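Local coordinates for putative oxidoreductase (Klebsiella pneumoniae subsp. pneumoniae MGH 78578, PDB 3E82), which is probably an NAD-dependent oxidoreductase of the Gfo/Idh/MocA family, whose substrate is not established, at residues A36-R41 and R48-V53; A24-S29 and D298-Y303; I8-I13 and P31-A36; S58-V63 and A81-L86. One frame throughout, in Å; residues are numbered along the deposited sequence.

Contact 1. Residues A36-R41 and R48-V53; sequences AFVASR and RDLPDV
The flat peptide group that joins A36 to F37 receives a methyl group of V53 over one of its faces: V53 CG2 sits 3.3 Å from A36 O and 3.8 Å from F37 N, nearly straight above the carbonyl carbon. The aromatic ring of F37 leaves the strand on the other side, where it meets the ring of H65 with the planes at about 40°. V53 reaches the peptide because its CG2 lies anti to its own backbone N, while CG1 takes the position between N and the carbonyl carbon (chi1 77°). One residue on, V38 turns back toward 48-53. V38 CG2 lies 4.0 Å from both CG1 and CG2 of V53, and the two valines cross at about a right angle; the same V38 methyl lies 4.2 Å from L50 CD1. L50 and V53 are brought together by a type I turn closed by V53 N to L50 O, 3.2 Å. No hydrogen bond crosses the contact, which is apolar and largely buried. It lies inside the beta-alpha-beta unit of strand 33-39, helix 43-49 and strand 54-56: V46 of the helix touches both valines, and A36 and V38 are backbone-bonded to T54 of the next strand.

Contact 2. Residues A24-S29 and D298-Y303; sequences APLIRS and DQRQYY
D298, the residue before the turn into helix 300-310, holds the arginine R300 that grips S29 across the contact. D298 OD1 caps that turn by accepting R300 N at 3.0 Å, and D298 OD2 offers its syn lone pair to R300 NH1 in a salt bridge of 2.9 Å. Q299 follows with its side chain across L26 at about a right angle; L26 CD1 lies 3.6 Å from Q299 OE1, whose hydrogen bond goes to N126. R300 then bends at chi3 (53°) and meets S29 side-on with two nitrogens: NE donates to S29 OG, and NH2 to S29 O at 2.9 Å, a nearly straight bond (168°) that arrives from above the carbonyl plane. S29 OG in turn donates to L26 O, 2.6 Å away. Past Y302, whose ring backs one face of the next tyrosine, the ring of Y303 takes I27 CG1 over its opposite face in a CH-pi contact, 3.7 Å from the centroid, while its hydroxyl bonds H23. A polar cluster of D298, R300 and S29 beside an apolar patch of L26, I27 and Y303 thus joins the Rossmann domain to the C-terminal domain, with D298 probably offsetting the charge of R300 and limiting its rotation.

Contact 3. Residues I8-I13 and P31-A36; sequences INIALI and PGLNLA
N34 holds its CG anti to the backbone N (chi1 170°), whereas N9 keeps its CG beside the backbone N, and these choices bring their two amides together over one face of the parallel sheet. The sheet is that of a Rossmann fold, and strands 8-13 and 33-39 are the two strands of its first beta-alpha-beta crossover. N34 ND2 donates to N9 OD1 at 2.9 Å; the acceptor lies near the plane of the N34 amide, the donor stands above the N9 carbonyl plane, and the two amides are turned 85° apart. N9 OD1 also bonds T7 OG1, and N9 ND2 goes to S4 O, so this amide is fixed at both ends. Between the backbones, I8 and I10 each use N and O in a parallel ladder, for example I10 N to N34 O at 2.8 Å, and the partners step along as G32, N34 and A36. The other face is apolar. I8 and L33 lie side by side and point the same way, with L33 CD2 3.7 Å from I8 CB, while I10 CD1 comes obliquely to L33 CB at 4.1 Å. Helix 17-28 covers this face through I27 and A24, and Y303 and R307 of helix 300-310 touch L33. Farther along, L35 CD1 touches both I10 O, at 3.8 Å, and L12 CB, at 3.7 Å.

Contact 4. Residues S58-V63 and A81-L86; sequences SPEAAV and APLARL
L83 pushes its isobutyl end into a shallow hollow on helix 59-64, walled by P59, E60 and V63. Helices 59-64 and 80-89 lie next to each other on one face of the Rossmann-fold sheet. Their segments 59-63 and 81-86 run roughly the same way, at 33° with axes 10.1 Å apart, a spacing bridged by leucine side chains from one helix and by proline, glutamate and valine from the other. The bump that fills the hollow is L83 CD2. It meets the ring of P59 at CB (3.8 Å), approaches V63 CG2 more loosely at 4.3 Å, and has the carboxylate of E60 beside it, with OE2 at 4.1 Å. The E60 side chain, bent at chi2 (62°), crosses that of L83 at about a right angle and so brings OE2 to this place. One turn later L86 makes a second bump. Its CG stands anti to the backbone N (chi1 -170°), and its CD2 settles against the start of E60, touching CA, CB and CG of that residue. V63 works in the reverse direction, its two methyls parted between L83 and the backbone of L86. I13 of the central strand 8-13 reaches P59, V63 and L83 from the sheet side, while on the far side of helix 80-89 R85 forms a salt bridge with E109 of helix 104-116. No hydrogen bond links the two segments; the nearest approach of V63 to 81-86 is V63 CG1, 4.0 Å from L86 C.

Contact 3 is the hub: its centre lies about 11 Å from those of contacts 1 and 2 and about 16 Å from that of contact 4. Contacts 3, 1 and 4 follow one another along the chain within the Rossmann domain, and contacts 3 and 1 share A36 on strand 33-39. Contact 2 spans far more sequence, crossing contact 3 and enclosing contacts 1 and 4. The sheet separates contacts 2 and 4: I10 CD1 meets I27 CG2 of contact 2 on one face, and I13 meets A62 and V63 of contact 4 on the other, their centres about 22 Å apart. In contact 2, helix 17-28 of the probable nucleotide-binding domain meets helix 300-310 of the C-terminal domain.

Contact 1. Residues A36-R41 and R48-V53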
# COMPACT_ATOMS: atom_id res chain seq x y z
N ALA B 36 -41.55 -16.61 0.34
CA ALA B 36 -42.74 -17.22 -0.24
C ALA B 36 -42.74 -17.29 -1.76
O ALA B 36 -43.41 -18.14 -2.35
CB ALA B 36 -43.97 -16.45 0.22
N PHE B 37 -41.99 -16.39 -2.40
CA PHE B 37 -41.93 -16.37 -3.86
C PHE B 37 -40.50 -16.27 -4.40
O PHE B 37 -39.63 -15.67 -3.79
CB PHE B 37 -42.73 -15.18 -4.40
CG PHE B 37 -44.17 -15.17 -3.98
CD1 PHE B 37 -45.12 -15.90 -4.69
CD2 PHE B 37 -44.58 -14.42 -2.88
CE1 PHE B 37 -46.46 -15.88 -4.31
CE2 PHE B 37 -45.91 -14.40 -2.48
CZ PHE B 37 -46.86 -15.13 -3.20
N VAL B 38 -40.29 -16.88 -5.56
CA VAL B 38 -39.01 -16.84 -6.24
C VAL B 38 -39.33 -16.62 -7.72
O VAL B 38 -40.07 -17.39 -8.32
CB VAL B 38 -38.21 -18.16 -6.07
CG1 VAL B 38 -36.99 -18.16 -6.99
CG2 VAL B 38 -37.75 -18.31 -4.63
N ALA B 39 -38.80 -15.54 -8.30
CA ALA B 39 -39.04 -15.27 -9.72
C ALA B 39 -37.87 -15.88 -10.48
O ALA B 39 -36.70 -15.50 -10.28
CB ALA B 39 -39.14 -13.78 -9.99
N SER B 40 -38.18 -16.85 -11.33
CA SER B 40 -37.19 -17.55 -12.13
C SER B 40 -37.89 -18.29 -13.27
O SER B 40 -39.00 -18.79 -13.10
CB SER B 40 -36.42 -18.55 -11.27
OG SER B 40 -35.56 -19.37 -12.06
N ARG B 41 -37.23 -18.35 -14.42
CA ARG B 41 -37.76 -19.01 -15.60
C ARG B 41 -37.58 -20.52 -15.51
O ARG B 41 -38.10 -21.26 -16.36
CB ARG B 41 -37.05 -18.51 -16.86
CG ARG B 41 -37.22 -17.04 -17.16
CD ARG B 41 -38.66 -16.70 -17.44
NE ARG B 41 -38.86 -15.26 -17.66
CZ ARG B 41 -40.02 -14.71 -18.00
NH1 ARG B 41 -41.10 -15.47 -18.15
NH2 ARG B 41 -40.11 -13.40 -18.17
N ARG B 48 -36.02 -27.76 -6.79
CA ARG B 48 -35.04 -28.75 -6.34
C ARG B 48 -34.46 -28.41 -4.97
O ARG B 48 -34.08 -29.30 -4.20
CB ARG B 48 -33.90 -28.90 -7.35
CG ARG B 48 -34.18 -29.92 -8.47
CD ARG B 48 -32.91 -30.34 -9.20
NE ARG B 48 -32.38 -29.30 -10.08
CZ ARG B 48 -32.98 -28.88 -11.19
NH1 ARG B 48 -34.15 -29.41 -11.56
NH2 ARG B 48 -32.43 -27.93 -11.93
N ASP B 49 -34.38 -27.11 -4.67
CA ASP B 49 -33.85 -26.65 -3.39
C ASP B 49 -34.97 -26.26 -2.43
O ASP B 49 -34.93 -26.58 -1.24
CB ASP B 49 -32.95 -25.42 -3.58
CG ASP B 49 -31.68 -25.72 -4.35
OD1 ASP B 49 -31.18 -26.86 -4.25
OD2 ASP B 49 -31.17 -24.81 -5.03
N LEU B 50 -35.96 -25.54 -2.95
CA LEU B 50 -37.09 -25.07 -2.16
C LEU B 50 -38.38 -25.69 -2.70
O LEU B 50 -39.18 -25.01 -3.35
CB LEU B 50 -37.17 -23.54 -2.25
CG LEU B 50 -35.81 -22.84 -2.15
CD1 LEU B 50 -35.97 -21.34 -2.28
CD2 LEU B 50 -35.15 -23.20 -0.83
N PRO B 51 -38.59 -26.98 -2.42
CA PRO B 51 -39.77 -27.75 -2.85
C PRO B 51 -41.12 -27.10 -2.62
O PRO B 51 -42.06 -27.35 -3.37
CB PRO B 51 -39.64 -29.06 -2.07
CG PRO B 51 -38.16 -29.22 -1.93
CD PRO B 51 -37.72 -27.82 -1.57
N ASP B 52 -41.22 -26.24 -1.61
CA ASP B 52 -42.50 -25.63 -1.29
C ASP B 52 -42.66 -24.13 -1.53
O ASP B 52 -43.62 -23.54 -1.06
CB ASP B 52 -42.87 -25.95 0.16
CG ASP B 52 -42.86 -27.44 0.44
OD1 ASP B 52 -43.53 -28.20 -0.30
OD2 ASP B 52 -42.18 -27.87 1.40
N VAL B 53 -41.74 -23.50 -2.25
CA VAL B 53 -41.87 -22.07 -2.51
C VAL B 53 -42.67 -21.88 -3.81
O VAL B 53 -42.67 -22.75 -4.68
CB VAL B 53 -40.48 -21.39 -2.62
CG1 VAL B 53 -39.86 -21.67 -3.98
CG2 VAL B 53 -40.62 -19.90 -2.39

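Contact 2. Residues A24-S29 and D298-Y303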
# COMPACT_ATOMS: atom_id res chain seq x y z
N ALA B 24 -31.36 -16.90 -0.49
CA ALA B 24 -32.29 -17.92 -0.03
C ALA B 24 -31.88 -18.53 1.32
O ALA B 24 -32.69 -18.58 2.25
CB ALA B 24 -32.45 -19.01 -1.07
N PRO B 25 -30.62 -18.99 1.44
CA PRO B 25 -30.15 -19.59 2.70
C PRO B 25 -30.17 -18.64 3.89
O PRO B 25 -30.57 -19.01 5.00
CB PRO B 25 -28.73 -20.04 2.36
CG PRO B 25 -28.84 -20.37 0.89
CD PRO B 25 -29.62 -19.19 0.38
N LEU B 26 -29.72 -17.41 3.67
CA LEU B 26 -29.70 -16.42 4.73
C LEU B 26 -31.12 -16.08 5.19
O LEU B 26 -31.44 -16.16 6.38
CB LEU B 26 -28.98 -15.15 4.24
CG LEU B 26 -27.47 -15.29 4.01
CD1 LEU B 26 -26.94 -14.07 3.25
CD2 LEU B 26 -26.76 -15.46 5.35
N ILE B 27 -31.99 -15.74 4.24
CA ILE B 27 -33.36 -15.38 4.56
C ILE B 27 -34.10 -16.48 5.32
O ILE B 27 -34.79 -16.22 6.31
CB ILE B 27 -34.16 -15.05 3.28
CG1 ILE B 27 -33.59 -13.79 2.62
CG2 ILE B 27 -35.64 -14.85 3.62
CD1 ILE B 27 -34.16 -13.49 1.25
N ARG B 28 -33.95 -17.72 4.86
CA ARG B 28 -34.62 -18.85 5.48
C ARG B 28 -34.11 -19.13 6.90
O ARG B 28 -34.78 -19.81 7.67
CB ARG B 28 -34.49 -20.09 4.59
CG ARG B 28 -35.33 -19.98 3.29
CD ARG B 28 -34.90 -20.97 2.21
NE ARG B 28 -35.02 -22.36 2.64
CZ ARG B 28 -36.16 -22.95 2.99
NH1 ARG B 28 -37.31 -22.28 2.97
NH2 ARG B 28 -36.15 -24.22 3.37
N SER B 29 -32.95 -18.59 7.23
CA SER B 29 -32.37 -18.80 8.56
C SER B 29 -32.75 -17.70 9.55
O SER B 29 -32.39 -17.76 10.72
CB SER B 29 -30.84 -18.85 8.46
OG SER B 29 -30.32 -17.55 8.24
N ASP B 298 -21.26 -12.97 11.09
CA ASP B 298 -22.59 -13.44 10.71
C ASP B 298 -23.38 -12.44 9.88
O ASP B 298 -24.05 -11.56 10.41
CB ASP B 298 -23.40 -13.83 11.94
CG ASP B 298 -24.77 -14.39 11.58
OD1 ASP B 298 -24.95 -14.82 10.42
OD2 ASP B 298 -25.65 -14.41 12.47
N GLN B 299 -23.32 -12.60 8.56
CA GLN B 299 -24.05 -11.69 7.68
C GLN B 299 -25.58 -11.81 7.79
O GLN B 299 -26.30 -11.01 7.21
CB GLN B 299 -23.58 -11.88 6.23
CG GLN B 299 -23.85 -13.23 5.62
CD GLN B 299 -23.17 -13.38 4.26
OE1 GLN B 299 -23.58 -12.77 3.27
NE2 GLN B 299 -22.09 -14.16 4.23
N ARG B 300 -26.06 -12.80 8.53
CA ARG B 300 -27.50 -12.95 8.72
C ARG B 300 -27.98 -11.68 9.42
O ARG B 300 -29.17 -11.35 9.40
CB ARG B 300 -27.84 -14.17 9.59
CG ARG B 300 -27.51 -15.52 8.96
CD ARG B 300 -27.64 -16.68 9.95
NE ARG B 300 -28.95 -16.71 10.60
CZ ARG B 300 -29.18 -16.27 11.84
NH1 ARG B 300 -28.19 -15.77 12.57
NH2 ARG B 300 -30.42 -16.33 12.34
N GLN B 301 -27.04 -10.96 10.04
CA GLN B 301 -27.37 -9.73 10.74
C GLN B 301 -28.02 -8.73 9.79
O GLN B 301 -28.91 -7.98 10.18
CB GLN B 301 -26.12 -9.10 11.37
CG GLN B 301 -25.65 -9.74 12.67
CD GLN B 301 -26.66 -9.58 13.81
OE1 GLN B 301 -27.13 -8.47 14.08
NE2 GLN B 301 -26.98 -10.68 14.48
N TYR B 302 -27.58 -8.72 8.53
CA TYR B 302 -28.17 -7.80 7.56
C TYR B 302 -29.69 -8.00 7.51
O TYR B 302 -30.45 -7.04 7.58
CB TYR B 302 -27.60 -8.03 6.16
CG TYR B 302 -28.23 -7.13 5.12
CD1 TYR B 302 -27.77 -5.82 4.93
CD2 TYR B 302 -29.32 -7.56 4.35
CE1 TYR B 302 -28.37 -4.97 4.01
CE2 TYR B 302 -29.94 -6.70 3.43
CZ TYR B 302 -29.46 -5.41 3.27
OH TYR B 302 -30.06 -4.54 2.39
N TYR B 303 -30.12 -9.25 7.37
CA TYR B 303 -31.55 -9.55 7.29
C TYR B 303 -32.27 -9.43 8.63
O TYR B 303 -33.44 -9.06 8.68
CB TYR B 303 -31.76 -10.93 6.68
CG TYR B 303 -31.72 -10.91 5.16
CD1 TYR B 303 -32.67 -10.20 4.43
CD2 TYR B 303 -30.71 -11.56 4.45
CE1 TYR B 303 -32.62 -10.13 3.04
CE2 TYR B 303 -30.64 -11.49 3.05
CZ TYR B 303 -31.60 -10.77 2.35
OH TYR B 303 -31.55 -10.69 0.97

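Contact 3. Residues I8-I13 and P31-A36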
# COMPACT_ATOMS: atom_id res chain seq x y z
N ILE B 8 -42.88 -11.32 7.36
CA ILE B 8 -42.52 -10.39 6.30
C ILE B 8 -42.35 -11.30 5.09
O ILE B 8 -41.36 -12.04 4.97
CB ILE B 8 -41.19 -9.64 6.64
CG1 ILE B 8 -41.44 -8.70 7.82
CG2 ILE B 8 -40.71 -8.85 5.44
CD1 ILE B 8 -40.18 -8.01 8.33
N ASN B 9 -43.34 -11.27 4.20
CA ASN B 9 -43.31 -12.13 3.02
C ASN B 9 -42.47 -11.57 1.89
O ASN B 9 -42.71 -10.48 1.37
CB ASN B 9 -44.75 -12.43 2.61
CG ASN B 9 -45.55 -13.04 3.75
OD1 ASN B 9 -45.07 -13.96 4.44
ND2 ASN B 9 -46.77 -12.54 3.98
N ILE B 10 -41.46 -12.35 1.52
CA ILE B 10 -40.49 -11.97 0.51
C ILE B 10 -40.57 -12.67 -0.84
O ILE B 10 -40.90 -13.85 -0.94
CB ILE B 10 -39.06 -12.22 1.05
CG1 ILE B 10 -38.84 -11.45 2.36
CG2 ILE B 10 -38.02 -11.85 0.01
CD1 ILE B 10 -37.61 -11.91 3.14
N ALA B 11 -40.26 -11.92 -1.89
CA ALA B 11 -40.18 -12.45 -3.24
C ALA B 11 -38.72 -12.24 -3.60
O ALA B 11 -38.23 -11.10 -3.60
CB ALA B 11 -41.07 -11.67 -4.19
N LEU B 12 -38.00 -13.33 -3.84
CA LEU B 12 -36.59 -13.25 -4.24
C LEU B 12 -36.61 -13.23 -5.77
O LEU B 12 -37.11 -14.17 -6.40
CB LEU B 12 -35.82 -14.48 -3.73
CG LEU B 12 -34.41 -14.67 -4.32
CD1 LEU B 12 -33.58 -13.41 -4.07
CD2 LEU B 12 -33.76 -15.90 -3.69
N ILE B 13 -36.08 -12.16 -6.35
CA ILE B 13 -36.05 -12.00 -7.80
C ILE B 13 -34.73 -12.53 -8.36
O ILE B 13 -33.68 -11.91 -8.20
CB ILE B 13 -36.22 -10.52 -8.20
CG1 ILE B 13 -37.45 -9.93 -7.51
CG2 ILE B 13 -36.32 -10.40 -9.72
CD1 ILE B 13 -38.76 -10.67 -7.75
N PRO B 31 -35.77 -15.92 11.48
CA PRO B 31 -37.18 -15.97 11.88
C PRO B 31 -37.88 -14.63 11.63
O PRO B 31 -37.28 -13.56 11.72
CB PRO B 31 -37.10 -16.30 13.37
CG PRO B 31 -35.86 -17.11 13.46
CD PRO B 31 -34.90 -16.33 12.59
N GLY B 32 -39.17 -14.70 11.31
CA GLY B 32 -39.92 -13.48 11.06
C GLY B 32 -39.96 -13.17 9.57
O GLY B 32 -40.83 -12.44 9.11
N LEU B 33 -39.01 -13.74 8.83
CA LEU B 33 -38.95 -13.54 7.39
C LEU B 33 -39.45 -14.80 6.71
O LEU B 33 -39.13 -15.91 7.12
CB LEU B 33 -37.51 -13.28 6.95
CG LEU B 33 -36.81 -12.03 7.50
CD1 LEU B 33 -35.47 -11.88 6.79
CD2 LEU B 33 -37.69 -10.79 7.26
N ASN B 34 -40.24 -14.64 5.66
CA ASN B 34 -40.77 -15.80 4.96
C ASN B 34 -40.54 -15.68 3.45
O ASN B 34 -41.10 -14.82 2.79
CB ASN B 34 -42.27 -15.94 5.28
CG ASN B 34 -42.97 -16.98 4.42
OD1 ASN B 34 -42.43 -18.04 4.13
ND2 ASN B 34 -44.20 -16.67 4.02
N LEU B 35 -39.68 -16.54 2.92
CA LEU B 35 -39.41 -16.56 1.49
C LEU B 35 -40.57 -17.34 0.86
O LEU B 35 -40.57 -18.57 0.86
CB LEU B 35 -38.08 -17.27 1.21
CG LEU B 35 -37.69 -17.41 -0.26
CD1 LEU B 35 -37.76 -16.07 -0.97
CD2 LEU B 35 -36.28 -17.99 -0.35
N ALA B 36 -41.55 -16.61 0.34
CA ALA B 36 -42.74 -17.22 -0.24
C ALA B 36 -42.74 -17.29 -1.76
O ALA B 36 -43.41 -18.14 -2.35
CB ALA B 36 -43.97 -16.45 0.22

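Contact 4. Residues S58-V63 and A81-L86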
# COMPACT_ATOMS: atom_id res chain seq x y z
N SER B 58 -42.25 -14.40 -14.44
CA SER B 58 -41.79 -13.04 -14.67
C SER B 58 -41.51 -12.21 -13.42
O SER B 58 -42.28 -12.22 -12.45
CB SER B 58 -42.78 -12.27 -15.54
OG SER B 58 -43.93 -11.93 -14.80
N PRO B 59 -40.39 -11.46 -13.44
CA PRO B 59 -39.96 -10.60 -12.33
C PRO B 59 -41.02 -9.56 -12.00
O PRO B 59 -41.32 -9.32 -10.83
CB PRO B 59 -38.68 -9.95 -12.88
CG PRO B 59 -38.17 -10.97 -13.84
CD PRO B 59 -39.42 -11.42 -14.54
N GLU B 60 -41.59 -8.95 -13.04
CA GLU B 60 -42.61 -7.92 -12.88
C GLU B 60 -43.81 -8.43 -12.08
O GLU B 60 -44.28 -7.76 -11.16
CB GLU B 60 -43.10 -7.45 -14.26
CG GLU B 60 -42.01 -6.89 -15.18
CD GLU B 60 -40.93 -7.91 -15.53
OE1 GLU B 60 -41.27 -9.09 -15.74
OE2 GLU B 60 -39.74 -7.53 -15.59
N ALA B 61 -44.29 -9.62 -12.41
CA ALA B 61 -45.43 -10.20 -11.71
C ALA B 61 -45.08 -10.50 -10.25
O ALA B 61 -45.89 -10.29 -9.34
CB ALA B 61 -45.89 -11.47 -12.40
N ALA B 62 -43.87 -11.01 -10.02
CA ALA B 62 -43.42 -11.34 -8.67
C ALA B 62 -43.35 -10.09 -7.82
O ALA B 62 -43.88 -10.04 -6.71
CB ALA B 62 -42.06 -12.01 -8.73
N VAL B 63 -42.69 -9.07 -8.35
CA VAL B 63 -42.54 -7.81 -7.64
C VAL B 63 -43.88 -7.15 -7.29
O VAL B 63 -44.04 -6.58 -6.22
CB VAL B 63 -41.69 -6.82 -8.47
CG1 VAL B 63 -41.80 -5.43 -7.89
CG2 VAL B 63 -40.23 -7.27 -8.48
N ALA B 81 -31.89 -1.43 -11.17
CA ALA B 81 -32.55 -0.12 -11.11
C ALA B 81 -34.02 -0.16 -11.54
O ALA B 81 -34.90 0.33 -10.82
CB ALA B 81 -31.79 0.89 -11.95
N PRO B 82 -34.31 -0.74 -12.71
CA PRO B 82 -35.71 -0.80 -13.15
C PRO B 82 -36.64 -1.62 -12.25
O PRO B 82 -37.76 -1.19 -11.98
CB PRO B 82 -35.61 -1.35 -14.58
CG PRO B 82 -34.32 -2.11 -14.58
CD PRO B 82 -33.41 -1.24 -13.76
N LEU B 83 -36.19 -2.78 -11.79
CA LEU B 83 -37.02 -3.61 -10.91
C LEU B 83 -37.23 -2.97 -9.54
O LEU B 83 -38.29 -3.11 -8.94
CB LEU B 83 -36.41 -5.01 -10.74
CG LEU B 83 -36.56 -5.96 -11.93
CD1 LEU B 83 -35.74 -7.22 -11.72
CD2 LEU B 83 -38.04 -6.30 -12.09
N ALA B 84 -36.21 -2.27 -9.05
CA ALA B 84 -36.30 -1.61 -7.76
C ALA B 84 -37.34 -0.50 -7.93
O ALA B 84 -38.16 -0.25 -7.04
CB ALA B 84 -34.96 -1.01 -7.37
N ARG B 85 -37.30 0.14 -9.09
CA ARG B 85 -38.23 1.22 -9.40
C ARG B 85 -39.66 0.69 -9.40
O ARG B 85 -40.56 1.29 -8.81
CB ARG B 85 -37.90 1.80 -10.77
CG ARG B 85 -38.27 3.25 -10.94
CD ARG B 85 -37.82 3.78 -12.29
NE ARG B 85 -37.40 5.18 -12.22
CZ ARG B 85 -36.16 5.58 -11.93
NH1 ARG B 85 -35.22 4.68 -11.69
NH2 ARG B 85 -35.87 6.87 -11.89
N LEU B 86 -39.86 -0.45 -10.06
CA LEU B 86 -41.17 -1.07 -10.16
C LEU B 86 -41.66 -1.51 -8.78
O LEU B 86 -42.83 -1.31 -8.43
CB LEU B 86 -41.11 -2.29 -11.08
CG LEU B 86 -42.47 -2.88 -11.45
CD1 LEU B 86 -43.26 -1.85 -12.26
CD2 LEU B 86 -42.28 -4.15 -12.26